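PDB 3IEE: putative exported protein from Bacteroides fragilis NCTC 9343, which is of unknown function but, as an all-helical putative exported protein with a predicted lipoprotein signal, probably acts in the cell envelope. Local coordinates for residues 35-40 / 142-147; 79-84 / 88-93; 104-109 / 134-139. One frame throughout, in Å; residues are numbered along the deposited sequence. Where two conformers were deposited one is given.

Contact 1: 35-40 / 142-147. With EDO (1,2-ethanediol), chain E.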
loop_
_atom_site.group_PDB
_atom_site.type_symbol
_atom_site.label_atom_id
_atom_site.label_comp_id
_atom_site.label_asym_id
_atom_site.label_seq_id
_atom_site.Cartn_x
_atom_site.Cartn_y
_atom_site.Cartn_z
ATOM N N GLY A 35 -4.247 -2.460 7.980
ATOM C CA GLY A 35 -5.568 -3.054 7.720
ATOM C C GLY A 35 -6.598 -2.091 7.163
ATOM O O GLY A 35 -7.348 -2.392 6.219
ATOM N N VAL A 36 -6.623 -0.898 7.728
ATOM C CA VAL A 36 -7.553 0.153 7.325
ATOM C C VAL A 36 -7.282 0.593 5.903
ATOM O O VAL A 36 -8.194 0.730 5.068
ATOM C CB VAL A 36 -7.519 1.393 8.257
ATOM C CG1 VAL A 36 -8.274 2.533 7.615
ATOM C CG2 VAL A 36 -8.110 1.062 9.660
ATOM N N LEU A 37 -6.015 0.821 5.591
ATOM C CA LEU A 37 -5.682 1.291 4.251
ATOM C C LEU A 37 -5.853 0.208 3.174
ATOM O O LEU A 37 -6.138 0.493 2.010
ATOM C CB LEU A 37 -4.250 1.829 4.294
ATOM C CG LEU A 37 -4.146 3.103 5.139
ATOM C CD1 LEU A 37 -2.678 3.449 5.415
ATOM C CD2 LEU A 37 -4.846 4.297 4.475
ATOM N N LYS A 38 -5.633 -1.032 3.565
ATOM C CA LYS A 38 -5.942 -2.191 2.703
ATOM C C LYS A 38 -7.415 -2.173 2.340
ATOM O O LYS A 38 -7.755 -2.368 1.175
ATOM C CB LYS A 38 -5.513 -3.497 3.380
ATOM C CG LYS A 38 -5.931 -4.728 2.633
ATOM C CD LYS A 38 -5.486 -5.996 3.292
ATOM C CE LYS A 38 -5.985 -7.212 2.511
ATOM N NZ LYS A 38 -6.062 -8.393 3.419
ATOM N N ASP A 39 -8.267 -1.912 3.326
ATOM C CA ASP A 39 -9.714 -1.934 3.182
ATOM C C ASP A 39 -10.265 -0.720 2.433
ATOM O O ASP A 39 -11.212 -0.855 1.643
ATOM C CB ASP A 39 -10.356 -1.941 4.578
ATOM C CG ASP A 39 -11.456 -2.924 4.723
ATOM O OD1 ASP A 39 -11.445 -3.930 3.996
ATOM O OD2 ASP A 39 -12.350 -2.692 5.601
HETATM N N MSE A 40 -9.700 0.461 2.703
HETATM C CA MSE A 40 -10.180 1.749 2.196
HETATM C C MSE A 40 -9.721 2.082 0.788
HETATM O O MSE A 40 -10.414 2.836 0.116
HETATM C CB MSE A 40 -9.797 2.904 3.113
HETATM C CG MSE A 40 -10.475 2.843 4.460
HETATM SE SE MSE A 40 -12.436 3.058 4.280
HETATM C CE MSE A 40 -13.028 1.189 4.234
ATOM N N GLU A 142 -2.417 8.226 -3.075
ATOM C CA GLU A 142 -1.357 9.109 -2.568
ATOM C C GLU A 142 -1.474 9.328 -1.055
ATOM O O GLU A 142 -0.467 9.261 -0.307
ATOM C CB GLU A 142 -1.365 10.444 -3.315
ATOM C CG GLU A 142 -0.669 10.363 -4.654
ATOM C CD GLU A 142 -0.670 11.679 -5.440
ATOM O OE1 GLU A 142 -1.396 12.623 -5.042
ATOM O OE2 GLU A 142 0.043 11.745 -6.486
ATOM N N TYR A 143 -2.685 9.594 -0.591
ATOM C CA TYR A 143 -2.895 9.727 0.857
ATOM C C TYR A 143 -2.471 8.457 1.615
ATOM O O TYR A 143 -1.798 8.514 2.672
ATOM C CB TYR A 143 -4.351 9.994 1.163
ATOM C CG TYR A 143 -4.895 11.370 0.843
ATOM C CD1 TYR A 143 -4.336 12.505 1.437
ATOM C CD2 TYR A 143 -6.015 11.512 0.028
ATOM C CE1 TYR A 143 -4.872 13.752 1.209
ATOM C CE2 TYR A 143 -6.530 12.752 -0.227
ATOM C CZ TYR A 143 -5.961 13.857 0.367
ATOM O OH TYR A 143 -6.470 15.098 0.100
ATOM N N LYS A 144 -2.812 7.291 1.045
ATOM C CA LYS A 144 -2.472 6.004 1.644
ATOM C C LYS A 144 -0.929 5.851 1.744
ATOM O O LYS A 144 -0.366 5.523 2.797
ATOM C CB LYS A 144 -3.063 4.905 0.791
ATOM C CG LYS A 144 -2.618 3.492 1.137
ATOM C CD LYS A 144 -3.484 2.450 0.470
ATOM C CE LYS A 144 -2.986 0.992 0.626
ATOM N NZ LYS A 144 -3.897 -0.008 -0.036
ATOM N N GLN A 145 -0.236 6.076 0.635
ATOM C CA GLN A 145 1.197 5.957 0.672
ATOM C C GLN A 145 1.818 7.007 1.621
ATOM O O GLN A 145 2.814 6.704 2.330
ATOM C CB GLN A 145 1.845 6.052 -0.723
ATOM C CG GLN A 145 3.366 5.776 -0.693
ATOM C CD GLN A 145 3.718 4.396 -0.128
ATOM O OE1 GLN A 145 3.206 3.372 -0.579
ATOM N NE2 GLN A 145 4.577 4.376 0.894
ATOM N N ASN A 146 1.262 8.237 1.613
ATOM C CA ASN A 146 1.717 9.292 2.528
ATOM C C ASN A 146 1.713 8.817 3.995
ATOM O O ASN A 146 2.633 9.100 4.757
ATOM C CB ASN A 146 0.836 10.533 2.454
ATOM C CG ASN A 146 1.067 11.380 1.220
ATOM O OD1 ASN A 146 1.990 11.147 0.422
ATOM N ND2 ASN A 146 0.211 12.408 1.064
ATOM N N ILE A 147 0.640 8.144 4.377
ATOM C CA ILE A 147 0.507 7.644 5.760
ATOM C C ILE A 147 1.643 6.656 6.087
ATOM O O ILE A 147 2.328 6.819 7.116
ATOM C CB ILE A 147 -0.895 7.081 5.964
ATOM C CG1 ILE A 147 -1.930 8.220 5.961
ATOM C CG2 ILE A 147 -0.996 6.265 7.299
ATOM C CD1 ILE A 147 -3.265 7.812 5.617
HETATM C C1 EDO E . -0.616 13.654 -1.823
HETATM O O1 EDO E . 0.371 14.509 -1.227
HETATM C C2 EDO E . -2.046 14.104 -1.521
HETATM O O2 EDO E . -2.943 13.614 -2.534
#
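L37 packs its isobutyl group against K144 and I147 of helix 123-162, two residues a little under one turn apart. The close fit is at the branch. CD1 lies 3.8 Å from I147 CG2, and CD2 lies 4.0 Å from I147 CD1, so that each methyl of the leucine meets a different arm of the isoleucine as the two side chains cross obliquely. Lower down, L37 CB rests on the methylenes of K144, 3.9 Å from its CG. Y97 and L100 of helix 87-119 also touch L37, which is thus held among three helices.

K144 combines apolar and polar contact. With CG anti to the backbone N (chi1 170°) and the rest of the chain extended, it runs alongside L37 and brings NZ to the last turn of helix 17-40. There NZ gives a hydrogen bond of 3.1 Å to L37 O, arriving from above the carbonyl plane, 58° out of it. The same ammonium group forms a salt bridge with E43 and a hydrogen bond to V41 O, so a largely buried charge is met by a carboxylate and two carbonyls where the helix ends.

The outer side is looser. K38, whose CB points away from the other helix, is exposed, and on the far flank of helix 123-162 a 1,2-ethanediol, probably from the crystallisation liquor, bridges E142 and N146; N146 ND2 reaches its O1 at 3.1 Å in a nearly straight bond, and also bonds to N96 of helix 87-119. The diol also lies over one face of the Y143 ring.

With the axes of the two segments 10.7 Å apart and 169° between their directions, the segments form an antiparallel helix pair, as in an up-and-down helical bundle.

Contact 2: 79-84 / 88-93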
loop_
_atom_site.group_PDB
_atom_site.type_symbol
_atom_site.label_atom_id
_atom_site.label_comp_id
_atom_site.label_asym_id
_atom_site.label_seq_id
_atom_site.Cartn_x
_atom_site.Cartn_y
_atom_site.Cartn_z
ATOM N N LEU A 79 -7.973 8.068 13.125
ATOM C CA LEU A 79 -8.150 9.525 13.183
ATOM C C LEU A 79 -7.674 10.087 14.517
ATOM O O LEU A 79 -7.709 11.298 14.699
ATOM C CB LEU A 79 -9.597 9.948 12.953
ATOM C CG LEU A 79 -10.123 9.736 11.504
ATOM C CD1 LEU A 79 -11.684 9.864 11.430
ATOM C CD2 LEU A 79 -9.405 10.751 10.581
ATOM N N ASN A 80 -7.282 9.219 15.452
ATOM C CA ASN A 80 -6.849 9.675 16.768
ATOM C C ASN A 80 -5.483 9.119 17.156
ATOM O O ASN A 80 -5.367 8.441 18.162
ATOM C CB ASN A 80 -7.922 9.369 17.814
ATOM C CG ASN A 80 -9.188 10.125 17.539
ATOM O OD1 ASN A 80 -9.228 11.346 17.733
ATOM N ND2 ASN A 80 -10.227 9.425 17.027
ATOM N N PRO A 81 -4.447 9.414 16.360
ATOM C CA PRO A 81 -3.135 8.886 16.719
ATOM C C PRO A 81 -2.755 9.412 18.107
ATOM O O PRO A 81 -3.060 10.569 18.446
ATOM C CB PRO A 81 -2.196 9.448 15.630
ATOM C CG PRO A 81 -2.887 10.677 15.139
ATOM C CD PRO A 81 -4.366 10.303 15.190
ATOM N N GLY A 82 -2.129 8.560 18.889
ATOM C CA GLY A 82 -1.770 8.858 20.266
ATOM C C GLY A 82 -0.501 9.677 20.392
ATOM O O GLY A 82 0.170 9.970 19.408
ATOM N N ASN A 83 -0.151 9.993 21.638
ATOM C CA ASN A 83 0.977 10.848 21.960
ATOM C C ASN A 83 2.349 10.160 21.847
ATOM O O ASN A 83 3.412 10.752 22.131
ATOM C CB ASN A 83 0.781 11.542 23.331
ATOM C CG ASN A 83 0.836 10.578 24.523
ATOM O OD1 ASN A 83 1.075 9.349 24.339
ATOM N ND2 ASN A 83 0.699 11.125 25.731
ATOM N N CYS A 84 2.312 8.900 21.437
ATOM C CA CYS A 84 3.495 8.170 21.005
ATOM C C CYS A 84 4.072 8.775 19.725
ATOM O O CYS A 84 5.238 8.517 19.398
ATOM C CB CYS A 84 3.183 6.673 20.823
ATOM S SG CYS A 84 1.947 6.310 19.644
ATOM N N GLU A 88 3.240 17.192 15.388
ATOM C CA GLU A 88 3.240 17.412 13.947
ATOM C C GLU A 88 2.810 16.152 13.180
ATOM O O GLU A 88 2.067 16.201 12.191
ATOM C CB GLU A 88 4.633 17.807 13.495
ATOM C CG GLU A 88 4.721 18.015 11.997
ATOM C CD GLU A 88 6.032 18.637 11.619
ATOM O OE1 GLU A 88 6.231 19.819 11.991
ATOM O OE2 GLU A 88 6.855 17.942 10.979
ATOM N N THR A 89 3.348 15.034 13.626
ATOM C CA THR A 89 3.014 13.740 13.066
ATOM C C THR A 89 1.540 13.425 13.252
ATOM O O THR A 89 0.841 12.951 12.319
ATOM C CB THR A 89 3.916 12.622 13.655
ATOM O OG1 THR A 89 5.304 12.879 13.330
ATOM C CG2 THR A 89 3.545 11.240 13.101
ATOM N N ARG A 90 1.042 13.662 14.465
ATOM C CA ARG A 90 -0.352 13.422 14.757
ATOM C C ARG A 90 -1.233 14.254 13.797
ATOM O O ARG A 90 -2.197 13.730 13.230
ATOM C CB ARG A 90 -0.684 13.725 16.223
ATOM C CG ARG A 90 0.081 12.845 17.231
ATOM C CD ARG A 90 -0.199 13.267 18.686
ATOM N NE ARG A 90 -1.464 12.778 19.217
ATOM C CZ ARG A 90 -2.101 13.245 20.297
ATOM N NH1 ARG A 90 -1.637 14.284 20.983
ATOM N NH2 ARG A 90 -3.221 12.671 20.695
ATOM N N ARG A 91 -0.868 15.523 13.632
ATOM C CA ARG A 91 -1.571 16.435 12.723
ATOM C C ARG A 91 -1.566 15.917 11.277
ATOM O O ARG A 91 -2.608 15.842 10.629
ATOM C CB ARG A 91 -0.870 17.797 12.774
ATOM C CG ARG A 91 -1.486 18.940 12.006
ATOM C CD ARG A 91 -0.613 20.205 12.255
ATOM N NE ARG A 91 -0.342 20.391 13.704
ATOM C CZ ARG A 91 0.861 20.552 14.281
ATOM N NH1 ARG A 91 1.988 20.593 13.564
ATOM N NH2 ARG A 91 0.942 20.679 15.603
ATOM N N ASN A 92 -0.377 15.608 10.785
ATOM C CA ASN A 92 -0.244 15.085 9.436
ATOM C C ASN A 92 -0.941 13.771 9.177
ATOM O O ASN A 92 -1.496 13.579 8.105
ATOM C CB ASN A 92 1.185 15.023 9.056
ATOM C CG ASN A 92 1.806 16.380 9.059
ATOM O OD1 ASN A 92 1.083 17.400 8.999
ATOM N ND2 ASN A 92 3.125 16.428 9.162
ATOM N N LEU A 93 -0.915 12.845 10.142
ATOM C CA LEU A 93 -1.710 11.591 10.022
ATOM C C LEU A 93 -3.209 11.852 9.928
ATOM O O LEU A 93 -3.874 11.362 9.016
ATOM C CB LEU A 93 -1.390 10.653 11.211
ATOM C CG LEU A 93 0.007 10.050 11.193
ATOM C CD1 LEU A 93 0.231 9.404 12.589
ATOM C CD2 LEU A 93 0.160 9.038 10.050
HETATM O O HOH W 1 -5.252 10.127 20.863
#
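The R90 guanidinium presents its NE edge to P81 O, and the contact is built round this side-on grip. Both NE and NH2 donate to the one oxygen: NE at 2.8 Å with an N-H...O angle of 158°, NH2 at 3.1 Å and more bent, at 140°. The acceptor lies almost exactly in the guanidinium plane. Seen from the carbonyl the donors differ, since NH2 is in the carbonyl plane whereas NE stands above it.

Within the arginine side chain chi2 is extended, and a bend at chi3 (80°) brings the NE edge to P81 O. N83 N lies over one face of the guanidinium, 3.8 Å from the plane and displaced toward the rim. A water in the guanidinium plane accepts a weak hydrogen bond from NH2 and donates to N80 O, while NH1 forms a salt bridge with E87. The two bonds from one edge to P81 O, with the salt bridge at NH1, probably limit the rotation of the group.

Next to the arginine, the P81 ring points at the helix. Its CG sits against the R90 backbone, 3.7 Å from R90 O, and its CB meets L93 CD1 at 3.9 Å, three residues further along. Y29 of helix 17-40 touches the proline as well, and L93 packs on I150 of helix 123-162, so the apolar side of the loop continues into the interior.

The whole is a short loop folded back on the first turns of the helix it leads into, its backbone carbonyl fastened by a helix arginine and its proline seated on the bundle.

Contact 3: 104-109 / 134-139; sequences RTEFYA and YQLSTQ. With EDO (1,2-ethanediol), chain C.
Helices 87-119 and 123-162 form an antiparallel helical hairpin, and this contact lies partway along it, where L136 fits against the backbone turn that carries E106 and F107. L136 CD1 is the penetrating atom, 3.7 Å from F107 N and 3.8 Å from E106 CB, so the leucine tip rests on main chain and the root of the glutamate. The phenylalanine goes the opposite way: the two side chains slide past each other, F107 toward the second helix and L136 toward the first.

A chi1 of 180° places F107 CG beside its carbonyl carbon, and the ring lies alongside helix 123-162. It meets L136 edge-on, with CD1 4.1 Å from L136 CB near the ring plane, and CE1 approaches S137 CB at 4.3 Å. One F107 edge atom, CD2, also stands 3.8 Å above the centre of the Y108 ring. V46 and V49 of helix 43-56 also touch the phenylalanine.

No hydrogen bond joins the segments. S137 O instead accepts one of 2.8 Å from O2 of a 1,2-ethanediol, probably from the crystallisation liquor, which also bonds to N47. E106 lies on the exposed side.

The axes of the two segments approach to 9.5 Å, and the contact forms part of the mainly apolar seam between the two arms of a long helical hairpin, crossing at -153°.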
loop_
_atom_site.group_PDB
_atom_site.type_symbol
_atom_site.label_atom_id
_atom_site.label_comp_id
_atom_site.label_asym_id
_atom_site.label_seq_id
_atom_site.Cartn_x
_atom_site.Cartn_y
_atom_site.Cartn_z
ATOM N N ARG A 104 -12.576 9.394 -0.957
ATOM C CA ARG A 104 -13.256 8.132 -1.166
ATOM C C ARG A 104 -14.781 8.325 -1.204
ATOM O O ARG A 104 -15.444 7.764 -2.075
ATOM C CB ARG A 104 -12.833 7.164 -0.066
ATOM C CG ARG A 104 -13.391 5.785 -0.188
ATOM C CD ARG A 104 -12.752 4.866 0.850
ATOM N NE ARG A 104 -13.312 3.513 0.756
ATOM C CZ ARG A 104 -14.457 3.154 1.302
ATOM N NH1 ARG A 104 -15.143 4.022 2.016
ATOM N NH2 ARG A 104 -14.890 1.917 1.165
ATOM N N THR A 105 -15.303 9.125 -0.266
ATOM C CA THR A 105 -16.716 9.532 -0.243
ATOM C C THR A 105 -17.151 10.108 -1.567
ATOM O O THR A 105 -18.148 9.655 -2.161
ATOM C CB THR A 105 -16.980 10.552 0.878
ATOM O OG1 THR A 105 -16.636 9.942 2.122
ATOM C CG2 THR A 105 -18.477 10.966 0.864
ATOM N N GLU A 106 -16.350 11.041 -2.065
ATOM C CA GLU A 106 -16.612 11.733 -3.326
ATOM C C GLU A 106 -16.574 10.749 -4.501
ATOM O O GLU A 106 -17.435 10.756 -5.378
ATOM C CB GLU A 106 -15.544 12.792 -3.556
ATOM C CG GLU A 106 -15.656 14.012 -2.670
ATOM C CD GLU A 106 -15.019 15.215 -3.339
ATOM O OE1 GLU A 106 -15.662 15.767 -4.280
ATOM O OE2 GLU A 106 -13.891 15.575 -2.931
ATOM N N PHE A 107 -15.553 9.907 -4.508
ATOM C CA PHE A 107 -15.357 8.951 -5.588
ATOM C C PHE A 107 -16.604 8.100 -5.744
ATOM O O PHE A 107 -17.111 7.888 -6.859
ATOM C CB PHE A 107 -14.172 8.037 -5.257
ATOM C CG PHE A 107 -13.879 6.988 -6.314
ATOM C CD1 PHE A 107 -13.051 7.283 -7.384
ATOM C CD2 PHE A 107 -14.361 5.681 -6.183
ATOM C CE1 PHE A 107 -12.736 6.323 -8.319
ATOM C CE2 PHE A 107 -14.053 4.714 -7.149
ATOM C CZ PHE A 107 -13.234 5.047 -8.216
ATOM N N TYR A 108 -17.095 7.582 -4.631
ATOM C CA TYR A 108 -18.310 6.763 -4.669
ATOM C C TYR A 108 -19.618 7.521 -4.884
ATOM O O TYR A 108 -20.460 6.995 -5.595
ATOM C CB TYR A 108 -18.415 5.841 -3.450
ATOM C CG TYR A 108 -17.426 4.708 -3.542
ATOM C CD1 TYR A 108 -17.652 3.626 -4.388
ATOM C CD2 TYR A 108 -16.242 4.750 -2.833
ATOM C CE1 TYR A 108 -16.714 2.588 -4.494
ATOM C CE2 TYR A 108 -15.298 3.744 -2.937
ATOM C CZ TYR A 108 -15.540 2.659 -3.759
ATOM O OH TYR A 108 -14.549 1.677 -3.815
ATOM N N ALA A 109 -19.770 8.731 -4.327
ATOM C CA ALA A 109 -20.875 9.646 -4.727
ATOM C C ALA A 109 -20.890 9.923 -6.246
ATOM O O ALA A 109 -21.962 9.873 -6.908
ATOM C CB ALA A 109 -20.793 10.961 -3.952
ATOM N N TYR A 134 -10.819 9.518 -12.029
ATOM C CA TYR A 134 -9.439 9.087 -12.216
ATOM C C TYR A 134 -8.523 9.857 -11.262
ATOM O O TYR A 134 -7.640 9.265 -10.637
ATOM C CB TYR A 134 -8.931 9.267 -13.639
ATOM C CG TYR A 134 -9.508 8.333 -14.680
ATOM C CD1 TYR A 134 -9.447 6.933 -14.535
ATOM C CD2 TYR A 134 -10.048 8.864 -15.851
ATOM C CE1 TYR A 134 -9.972 6.091 -15.513
ATOM C CE2 TYR A 134 -10.575 8.035 -16.846
ATOM C CZ TYR A 134 -10.526 6.659 -16.673
ATOM O OH TYR A 134 -11.034 5.892 -17.711
ATOM N N GLN A 135 -8.736 11.165 -11.148
ATOM C CA GLN A 135 -7.943 12.001 -10.240
ATOM C C GLN A 135 -8.144 11.672 -8.748
ATOM O O GLN A 135 -7.184 11.675 -7.988
ATOM C CB GLN A 135 -8.231 13.492 -10.485
ATOM C CG GLN A 135 -7.339 14.442 -9.661
ATOM C CD GLN A 135 -5.856 14.242 -9.965
ATOM O OE1 GLN A 135 -5.477 14.114 -11.125
ATOM N NE2 GLN A 135 -5.023 14.183 -8.926
ATOM N N LEU A 136 -9.383 11.421 -8.335
ATOM C CA LEU A 136 -9.675 10.999 -6.951
ATOM C C LEU A 136 -9.017 9.671 -6.635
ATOM O O LEU A 136 -8.489 9.483 -5.511
ATOM C CB LEU A 136 -11.201 10.915 -6.693
ATOM C CG LEU A 136 -11.921 12.272 -6.596
ATOM C CD1 LEU A 136 -13.398 12.126 -6.597
ATOM C CD2 LEU A 136 -11.457 13.002 -5.297
ATOM N N SER A 137 -9.014 8.737 -7.578
ATOM C CA SER A 137 -8.324 7.466 -7.389
ATOM C C SER A 137 -6.830 7.658 -7.102
ATOM O O SER A 137 -6.241 7.028 -6.196
ATOM C CB SER A 137 -8.458 6.624 -8.636
ATOM O OG SER A 137 -7.705 5.453 -8.460
ATOM N N THR A 138 -6.194 8.510 -7.886
ATOM C CA THR A 138 -4.786 8.825 -7.671
ATOM C C THR A 138 -4.545 9.469 -6.271
ATOM O O THR A 138 -3.611 9.081 -5.567
ATOM C CB THR A 138 -4.262 9.712 -8.859
ATOM O OG1 THR A 138 -3.975 8.831 -9.965
ATOM C CG2 THR A 138 -2.997 10.521 -8.438
ATOM N N GLN A 139 -5.432 10.393 -5.881
ATOM C CA GLN A 139 -5.376 11.066 -4.592
ATOM C C GLN A 139 -5.502 10.065 -3.460
ATOM O O GLN A 139 -4.728 10.162 -2.521
ATOM C CB GLN A 139 -6.457 12.110 -4.440
ATOM C CG GLN A 139 -6.157 13.320 -5.273
ATOM C CD GLN A 139 -7.318 14.296 -5.313
ATOM O OE1 GLN A 139 -7.500 15.004 -6.302
ATOM N NE2 GLN A 139 -8.090 14.354 -4.238
HETATM C C1 EDO C . -6.436 2.335 -7.528
HETATM O O1 EDO C . -5.546 1.688 -8.470
HETATM C C2 EDO C . -5.837 3.663 -7.053
HETATM O O2 EDO C . -6.684 4.294 -6.075
#

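From the N terminus, helix 17-40 comes first, and its C-terminal end, 35-40, meets 142-147: contact 1 closes a loop of about a hundred residues. Both other contacts lie within that loop, one after the other without crossing. Contact 2 is a local closure, folding 79-84 onto the start of helix 87-119; contact 3 then joins that helix to 134-139 across the 119-123 turn. Helix 123-162 serves contacts 1 and 3, whose centres are 13 Å apart and which touch through a weak hydrogen bond from R104 NE to M40 O. Contacts 1 and 2 meet through I147 and L93. Together they tie helices 17-40, 87-119 and 123-162 into one bundle.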